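Long-range contact in GARP domain-containing protein (Trypanosoma brucei brucei TREU927, PDB 6XZ6), which serves as a trypanosome surface receptor that binds the host complement regulator factor H, a capture that increases transmission of the parasite to tsetse flies: residues E11-Q22 with L151-Y162. Numbering follows the deposited sequence.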
ATOM      1  N   GLU A  11       4.328  19.406  15.967  1.00 24.42           N
ATOM      2  CA  GLU A  11       3.689  19.369  14.644  1.00 23.40           C
ATOM      3  C   GLU A  11       4.420  18.386  13.752  1.00 23.16           C
ATOM      4  O   GLU A  11       3.763  17.584  13.086  1.00 22.24           O
ATOM      5  CB  GLU A  11       3.591  20.775  13.993  1.00 25.26           C
ATOM      6  CG  GLU A  11       2.324  21.541  14.363  1.00 43.78           C
ATOM      7  CD  GLU A  11       1.046  20.731  14.592  1.00 82.83           C
ATOM      8  OE1 GLU A  11       0.594  20.651  15.761  1.00 81.48           O
ATOM      9  OE2 GLU A  11       0.507  20.165  13.609  1.00 77.52           O
ATOM     10  N   GLN A  12       5.776  18.401  13.804  1.00 17.60           N
ATOM     11  CA  GLN A  12       6.666  17.492  13.052  1.00 16.12           C
ATOM     12  C   GLN A  12       6.535  16.044  13.504  1.00 20.49           C
ATOM     13  O   GLN A  12       6.582  15.164  12.660  1.00 21.32           O
ATOM     14  CB  GLN A  12       8.144  17.905  13.179  1.00 16.22           C
ATOM     15  CG  GLN A  12       8.534  19.175  12.433  1.00 14.44           C
ATOM     16  CD  GLN A  12       9.870  19.709  12.879  1.00 22.60           C
ATOM     17  OE1 GLN A  12      10.687  19.041  13.545  1.00 18.63           O
ATOM     18  NE2 GLN A  12      10.111  20.935  12.517  1.00 15.57           N
ATOM     19  N   THR A  13       6.454  15.791  14.825  1.00 18.16           N
ATOM     20  CA  THR A  13       6.376  14.430  15.383  1.00 19.30           C
ATOM     21  C   THR A  13       5.030  13.784  14.998  1.00 24.35           C
ATOM     22  O   THR A  13       5.009  12.612  14.659  1.00 23.37           O
ATOM     23  CB  THR A  13       6.699  14.430  16.895  1.00 28.76           C
ATOM     24  OG1 THR A  13       7.976  15.023  17.070  1.00 29.38           O
ATOM     25  CG2 THR A  13       6.740  13.025  17.495  1.00 29.51           C
ATOM     26  N   LYS A  14       3.933  14.584  14.997  1.00 21.06           N
ATOM     27  CA  LYS A  14       2.590  14.192  14.601  1.00 20.48           C
ATOM     28  C   LYS A  14       2.576  13.775  13.124  1.00 24.63           C
ATOM     29  O   LYS A  14       1.969  12.768  12.801  1.00 24.40           O
ATOM     30  CB  LYS A  14       1.620  15.362  14.829  1.00 23.23           C
ATOM     31  CG  LYS A  14       1.015  15.451  16.232  1.00 15.98           C
ATOM     32  CD  LYS A  14       0.280  16.745  16.403  1.00 19.37           C
ATOM     33  CE  LYS A  14      -0.618  16.783  17.613  1.00 46.96           C
ATOM     34  NZ  LYS A  14      -1.355  18.085  17.719  1.00 59.64           N
ATOM     35  N   ALA A  15       3.264  14.530  12.233  1.00 22.04           N
ATOM     36  CA  ALA A  15       3.374  14.254  10.792  1.00 20.44           C
ATOM     37  C   ALA A  15       4.104  12.952  10.514  1.00 23.44           C
ATOM     38  O   ALA A  15       3.666  12.209   9.651  1.00 23.95           O
ATOM     39  CB  ALA A  15       4.065  15.392  10.095  1.00 21.40           C
ATOM     40  N   LEU A  16       5.184  12.652  11.258  1.00 19.61           N
ATOM     41  CA  LEU A  16       5.947  11.389  11.194  1.00 18.24           C
ATOM     42  C   LEU A  16       5.063  10.212  11.614  1.00 24.80           C
ATOM     43  O   LEU A  16       5.076   9.168  10.986  1.00 25.15           O
ATOM     44  CB  LEU A  16       7.189  11.449  12.126  1.00 17.16           C
ATOM     45  CG  LEU A  16       8.361  12.379  11.739  1.00 18.19           C
ATOM     46  CD1 LEU A  16       9.446  12.290  12.753  1.00 17.64           C
ATOM     47  CD2 LEU A  16       8.955  11.995  10.404  1.00 16.55           C
ATOM     48  N   CYS A  17       4.289  10.410  12.661  1.00 25.66           N
ATOM     49  CA  CYS A  17       3.346   9.469  13.266  1.00 28.32           C
ATOM     50  C   CYS A  17       2.199   9.102  12.281  1.00 28.94           C
ATOM     51  O   CYS A  17       1.889   7.927  12.125  1.00 29.28           O
ATOM     52  CB  CYS A  17       2.823  10.068  14.575  1.00 31.82           C
ATOM     53  SG  CYS A  17       1.934   8.925  15.659  1.00 39.48           S
ATOM     54  N   GLU A  18       1.627  10.097  11.582  1.00 22.54           N
ATOM     55  CA  GLU A  18       0.568   9.935  10.585  1.00 21.32           C
ATOM     56  C   GLU A  18       1.082   9.113   9.417  1.00 24.15           C
ATOM     57  O   GLU A  18       0.433   8.157   9.033  1.00 24.22           O
ATOM     58  CB  GLU A  18       0.055  11.324  10.129  1.00 22.91           C
ATOM     59  CG  GLU A  18      -1.178  11.333   9.238  1.00 37.33           C
ATOM     60  CD  GLU A  18      -1.701  12.672   8.732  1.00 73.08           C
ATOM     61  OE1 GLU A  18      -0.986  13.703   8.828  1.00 50.01           O
ATOM     62  OE2 GLU A  18      -2.842  12.678   8.216  1.00 83.84           O
ATOM     63  N   VAL A  19       2.264   9.458   8.872  1.00 20.33           N
ATOM     64  CA  VAL A  19       2.906   8.744   7.769  1.00 18.05           C
ATOM     65  C   VAL A  19       3.274   7.312   8.155  1.00 21.42           C
ATOM     66  O   VAL A  19       3.011   6.401   7.369  1.00 23.73           O
ATOM     67  CB  VAL A  19       4.117   9.506   7.177  1.00 21.42           C
ATOM     68  CG1 VAL A  19       4.899   8.614   6.259  1.00 21.35           C
ATOM     69  CG2 VAL A  19       3.694  10.761   6.431  1.00 21.13           C
ATOM     70  N   ALA A  20       3.896   7.102   9.333  1.00 16.64           N
ATOM     71  CA  ALA A  20       4.315   5.763   9.809  1.00 17.16           C
ATOM     72  C   ALA A  20       3.153   4.781   9.928  1.00 23.78           C
ATOM     73  O   ALA A  20       3.301   3.611   9.562  1.00 24.03           O
ATOM     74  CB  ALA A  20       5.025   5.877  11.144  1.00 18.24           C
ATOM     75  N   LYS A  21       2.001   5.267  10.445  1.00 22.34           N
ATOM     76  CA  LYS A  21       0.747   4.530  10.641  1.00 23.26           C
ATOM     77  C   LYS A  21       0.159   4.057   9.307  1.00 28.97           C
ATOM     78  O   LYS A  21      -0.361   2.948   9.234  1.00 31.68           O
ATOM     79  CB  LYS A  21      -0.257   5.401  11.386  1.00 25.39           C
ATOM     80  CG  LYS A  21      -0.060   5.462  12.896  1.00 26.44           C
ATOM     81  CD  LYS A  21      -1.051   6.453  13.532  1.00 27.08           C
ATOM     82  CE  LYS A  21      -2.472   5.957  13.568  1.00 42.85           C
ATOM     83  NZ  LYS A  21      -3.352   6.792  14.429  1.00 58.42           N
ATOM     84  N   GLN A  22       0.269   4.876   8.252  1.00 24.29           N
ATOM     85  CA  GLN A  22      -0.187   4.549   6.886  1.00 22.40           C
ATOM     86  C   GLN A  22       0.710   3.497   6.242  1.00 25.26           C
ATOM     87  O   GLN A  22       0.211   2.612   5.548  1.00 27.42           O
ATOM     88  CB  GLN A  22      -0.166   5.795   6.004  1.00 21.52           C
ATOM     89  CG  GLN A  22      -1.205   6.815   6.399  1.00  9.78           C
ATOM     90  CD  GLN A  22      -1.110   8.055   5.562  1.00 20.51           C
ATOM     91  OE1 GLN A  22      -0.102   8.342   4.885  1.00 14.09           O
ATOM     92  NE2 GLN A  22      -2.169   8.814   5.588  1.00 15.00           N
ATOM     93  N   LEU A 151      -2.914   9.365   1.788  1.00 20.93           N
ATOM     94  CA  LEU A 151      -1.498   9.164   1.529  1.00 19.80           C
ATOM     95  C   LEU A 151      -0.822  10.470   1.077  1.00 26.08           C
ATOM     96  O   LEU A 151       0.204  10.815   1.653  1.00 29.41           O
ATOM     97  CB  LEU A 151      -1.324   8.043   0.487  1.00 19.15           C
ATOM     98  CG  LEU A 151      -0.035   7.243   0.458  1.00 22.45           C
ATOM     99  CD1 LEU A 151       0.280   6.602   1.803  1.00 21.67           C
ATOM    100  CD2 LEU A 151      -0.159   6.153  -0.541  1.00 26.38           C
ATOM    101  N   THR A 152      -1.397  11.224   0.105  1.00 20.75           N
ATOM    102  CA  THR A 152      -0.824  12.481  -0.417  1.00 19.55           C
ATOM    103  C   THR A 152      -0.941  13.629   0.580  1.00 24.88           C
ATOM    104  O   THR A 152      -0.038  14.466   0.655  1.00 25.38           O
ATOM    105  CB  THR A 152      -1.403  12.877  -1.797  1.00 22.65           C
ATOM    106  OG1 THR A 152      -2.819  13.052  -1.705  1.00 31.16           O
ATOM    107  CG2 THR A 152      -1.105  11.880  -2.875  1.00 12.33           C
ATOM    108  N   ARG A 153      -2.060  13.696   1.325  1.00 21.74           N
ATOM    109  CA  ARG A 153      -2.294  14.745   2.330  1.00 22.01           C
ATOM    110  C   ARG A 153      -1.205  14.702   3.407  1.00 27.87           C
ATOM    111  O   ARG A 153      -0.572  15.725   3.691  1.00 30.95           O
ATOM    112  CB  ARG A 153      -3.673  14.583   2.950  1.00 21.28           C
ATOM    113  CG  ARG A 153      -4.233  15.850   3.570  1.00 40.29           C
ATOM    114  CD  ARG A 153      -5.364  15.590   4.544  1.00 51.43           C
ATOM    115  NE  ARG A 153      -5.014  14.509   5.459  1.00 59.65           N
ATOM    116  CZ  ARG A 153      -5.705  13.388   5.576  1.00 68.38           C
ATOM    117  NH1 ARG A 153      -6.828  13.218   4.887  1.00 51.33           N
ATOM    118  NH2 ARG A 153      -5.289  12.428   6.391  1.00 58.30           N
ATOM    119  N   ALA A 154      -0.934  13.508   3.939  1.00 21.86           N
ATOM    120  CA  ALA A 154       0.082  13.287   4.944  1.00 20.56           C
ATOM    121  C   ALA A 154       1.502  13.547   4.375  1.00 24.26           C
ATOM    122  O   ALA A 154       2.381  14.016   5.116  1.00 24.31           O
ATOM    123  CB  ALA A 154      -0.042  11.874   5.486  1.00 20.72           C
ATOM    124  N   ALA A 155       1.714  13.282   3.057  1.00 19.36           N
ATOM    125  CA  ALA A 155       3.002  13.519   2.369  1.00 17.82           C
ATOM    126  C   ALA A 155       3.243  15.023   2.164  1.00 21.97           C
ATOM    127  O   ALA A 155       4.344  15.501   2.383  1.00 23.30           O
ATOM    128  CB  ALA A 155       3.050  12.779   1.044  1.00 17.81           C
ATOM    129  N   HIS A 156       2.206  15.769   1.807  1.00 18.12           N
ATOM    130  CA  HIS A 156       2.262  17.222   1.653  1.00 18.13           C
ATOM    131  C   HIS A 156       2.430  17.882   3.012  1.00 24.97           C
ATOM    132  O   HIS A 156       3.106  18.890   3.105  1.00 26.90           O
ATOM    133  CB  HIS A 156       0.980  17.756   0.983  1.00 19.01           C
ATOM    134  CG  HIS A 156       0.986  17.634  -0.504  1.00 22.19           C
ATOM    135  ND1 HIS A 156       0.064  16.853  -1.161  1.00 23.79           N
ATOM    136  CD2 HIS A 156       1.789  18.226  -1.421  1.00 23.29           C
ATOM    137  CE1 HIS A 156       0.355  16.959  -2.450  1.00 22.66           C
ATOM    138  NE2 HIS A 156       1.374  17.789  -2.652  1.00 23.11           N
ATOM    139  N   ASN A 157       1.793  17.333   4.069  1.00 20.98           N
ATOM    140  CA  ASN A 157       1.912  17.855   5.415  1.00 20.23           C
ATOM    141  C   ASN A 157       3.332  17.701   5.898  1.00 23.26           C
ATOM    142  O   ASN A 157       3.884  18.669   6.403  1.00 27.17           O
ATOM    143  CB  ASN A 157       0.904  17.213   6.369  1.00 20.80           C
ATOM    144  CG  ASN A 157       0.924  17.857   7.720  1.00 56.66           C
ATOM    145  OD1 ASN A 157       0.653  19.067   7.875  1.00 47.26           O
ATOM    146  ND2 ASN A 157       1.272  17.075   8.736  1.00 54.71           N
ATOM    147  N   LEU A 158       3.963  16.547   5.657  1.00 17.18           N
ATOM    148  CA  LEU A 158       5.352  16.296   6.038  1.00 17.67           C
ATOM    149  C   LEU A 158       6.335  17.222   5.288  1.00 21.85           C
ATOM    150  O   LEU A 158       7.232  17.791   5.889  1.00 22.72           O
ATOM    151  CB  LEU A 158       5.708  14.824   5.801  1.00 17.76           C
ATOM    152  CG  LEU A 158       7.113  14.403   6.205  1.00 22.50           C
ATOM    153  CD1 LEU A 158       7.179  14.116   7.708  1.00 21.98           C
ATOM    154  CD2 LEU A 158       7.593  13.235   5.346  1.00 23.41           C
ATOM    155  N   ARG A 159       6.121  17.388   4.004  1.00 17.95           N
ATOM    156  CA  ARG A 159       6.905  18.192   3.101  1.00 17.71           C
ATOM    157  C   ARG A 159       6.855  19.719   3.478  1.00 22.96           C
ATOM    158  O   ARG A 159       7.832  20.465   3.205  1.00 23.27           O
ATOM    159  CB  ARG A 159       6.443  17.862   1.656  1.00 15.13           C
ATOM    160  CG  ARG A 159       7.154  18.593   0.529  1.00 18.40           C
ATOM    161  CD  ARG A 159       6.480  19.915   0.202  1.00 12.12           C
ATOM    162  NE  ARG A 159       7.002  20.442  -1.045  1.00 16.99           N
ATOM    163  CZ  ARG A 159       6.982  21.718  -1.399  1.00 30.91           C
ATOM    164  NH1 ARG A 159       6.464  22.629  -0.589  1.00 21.65           N
ATOM    165  NH2 ARG A 159       7.520  22.099  -2.548  1.00 26.28           N
ATOM    166  N   GLY A 160       5.746  20.143   4.099  1.00 18.27           N
ATOM    167  CA  GLY A 160       5.526  21.529   4.526  1.00 18.81           C
ATOM    168  C   GLY A 160       6.177  21.842   5.856  1.00 22.29           C
ATOM    169  O   GLY A 160       6.519  22.988   6.129  1.00 22.85           O
ATOM    170  N   LEU A 161       6.389  20.805   6.670  1.00 19.13           N
ATOM    171  CA  LEU A 161       7.020  20.863   7.991  1.00 17.68           C
ATOM    172  C   LEU A 161       8.522  20.612   7.979  1.00 20.57           C
ATOM    173  O   LEU A 161       9.213  21.124   8.857  1.00 21.81           O
ATOM    174  CB  LEU A 161       6.323  19.848   8.932  1.00 15.94           C
ATOM    175  CG  LEU A 161       4.855  20.145   9.245  1.00 18.22           C
ATOM    176  CD1 LEU A 161       4.221  18.975   9.894  1.00 18.40           C
ATOM    177  CD2 LEU A 161       4.687  21.366  10.126  1.00 12.20           C
ATOM    178  N   TYR A 162       9.015  19.805   7.019  1.00 16.29           N
ATOM    179  CA  TYR A 162      10.422  19.396   6.856  1.00 15.84           C
ATOM    180  C   TYR A 162      11.013  19.940   5.562  1.00 22.58           C
ATOM    181  O   TYR A 162      10.603  19.537   4.475  1.00 24.12           O
ATOM    182  CB  TYR A 162      10.510  17.849   6.855  1.00 15.64           C
ATOM    183  CG  TYR A 162      10.402  17.218   8.230  1.00 17.49           C
ATOM    184  CD1 TYR A 162       9.158  16.951   8.807  1.00 20.26           C
ATOM    185  CD2 TYR A 162      11.536  16.838   8.932  1.00 17.33           C
ATOM    186  CE1 TYR A 162       9.059  16.339  10.060  1.00 20.62           C
ATOM    187  CE2 TYR A 162      11.452  16.322  10.219  1.00 16.88           C
ATOM    188  CZ  TYR A 162      10.217  16.040  10.768  1.00 24.54           C
ATOM    189  OH  TYR A 162      10.160  15.450  12.004  1.00 24.57           O
TER
HETATM  190  O   HOH W   1       1.381  17.399  11.754  1.00 30.63           O
HETATM  191  O   HOH W   2       0.463  20.687  10.376  1.00 41.66           O
HETATM  192  O   HOH W   3      11.034  16.362  14.335  1.00 16.99           O
HETATM  193  O   HOH W   4       8.551  23.052  11.112  1.00 24.13           O
HETATM  194  O   HOH W   5      -2.809  15.760   7.132  1.00 39.91           O
HETATM  195  O   HOH W   6       1.846   9.788   3.520  1.00 14.66           O
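A15 and A154 let helical segments 11-22 and 151-161, parts of the long helix 4-61 and the short helix 148-161, lie close together, nearly antiparallel at 150° with axes 9.3 Å apart. The methyl of A15 meets CD1 of L161 at 3.6 Å and also touches CD1 of L158, while the methyl of A154 fits among V19, the E18 carboxylate carbon and the Q22 amide. Small residues suit these places because each points at the opposing helix, where a methyl leaves room for those side chains to close over it. L158 reaches L16 with CD1 against CD2, and F115 of helix 67-125 packs on L16, V19 and L158, closing the apolar side within the helical bundle. Y162, just past the helix end, crosses L16 at about a right angle, its OH 3.3 Å from L16 CD1. The ring also lies against CB and CG of Q12, whose CG sits anti to the carbonyl carbon (chi1 -71°); beyond it the amide extends to give NE2 to the O of E18 of the bound factor H chain. Water links Q12 OE1 to Y162 OH.

The flank of E11, E18 and R153 is more exposed. An extended E18 (chi1 -172°) sends OE2 to the guanidinium edge of R153, where NH2 donates a nearly straight bond of 3.1 Å; the two flat groups are almost coplanar. A water joins E18 OE1 to R153 NE, and two more tie N157 to E11. At the far end the buried Q22 amide is satisfied by A150 O, which takes NE2, and by a water connecting OE1 to L151 O. Small alanines and the leucines and valine around them thus allow close apolar packing, bordered by water-mediated polar links and one ion pair; at the Q12 end this packing probably helps present the receptor surface that factor H grips.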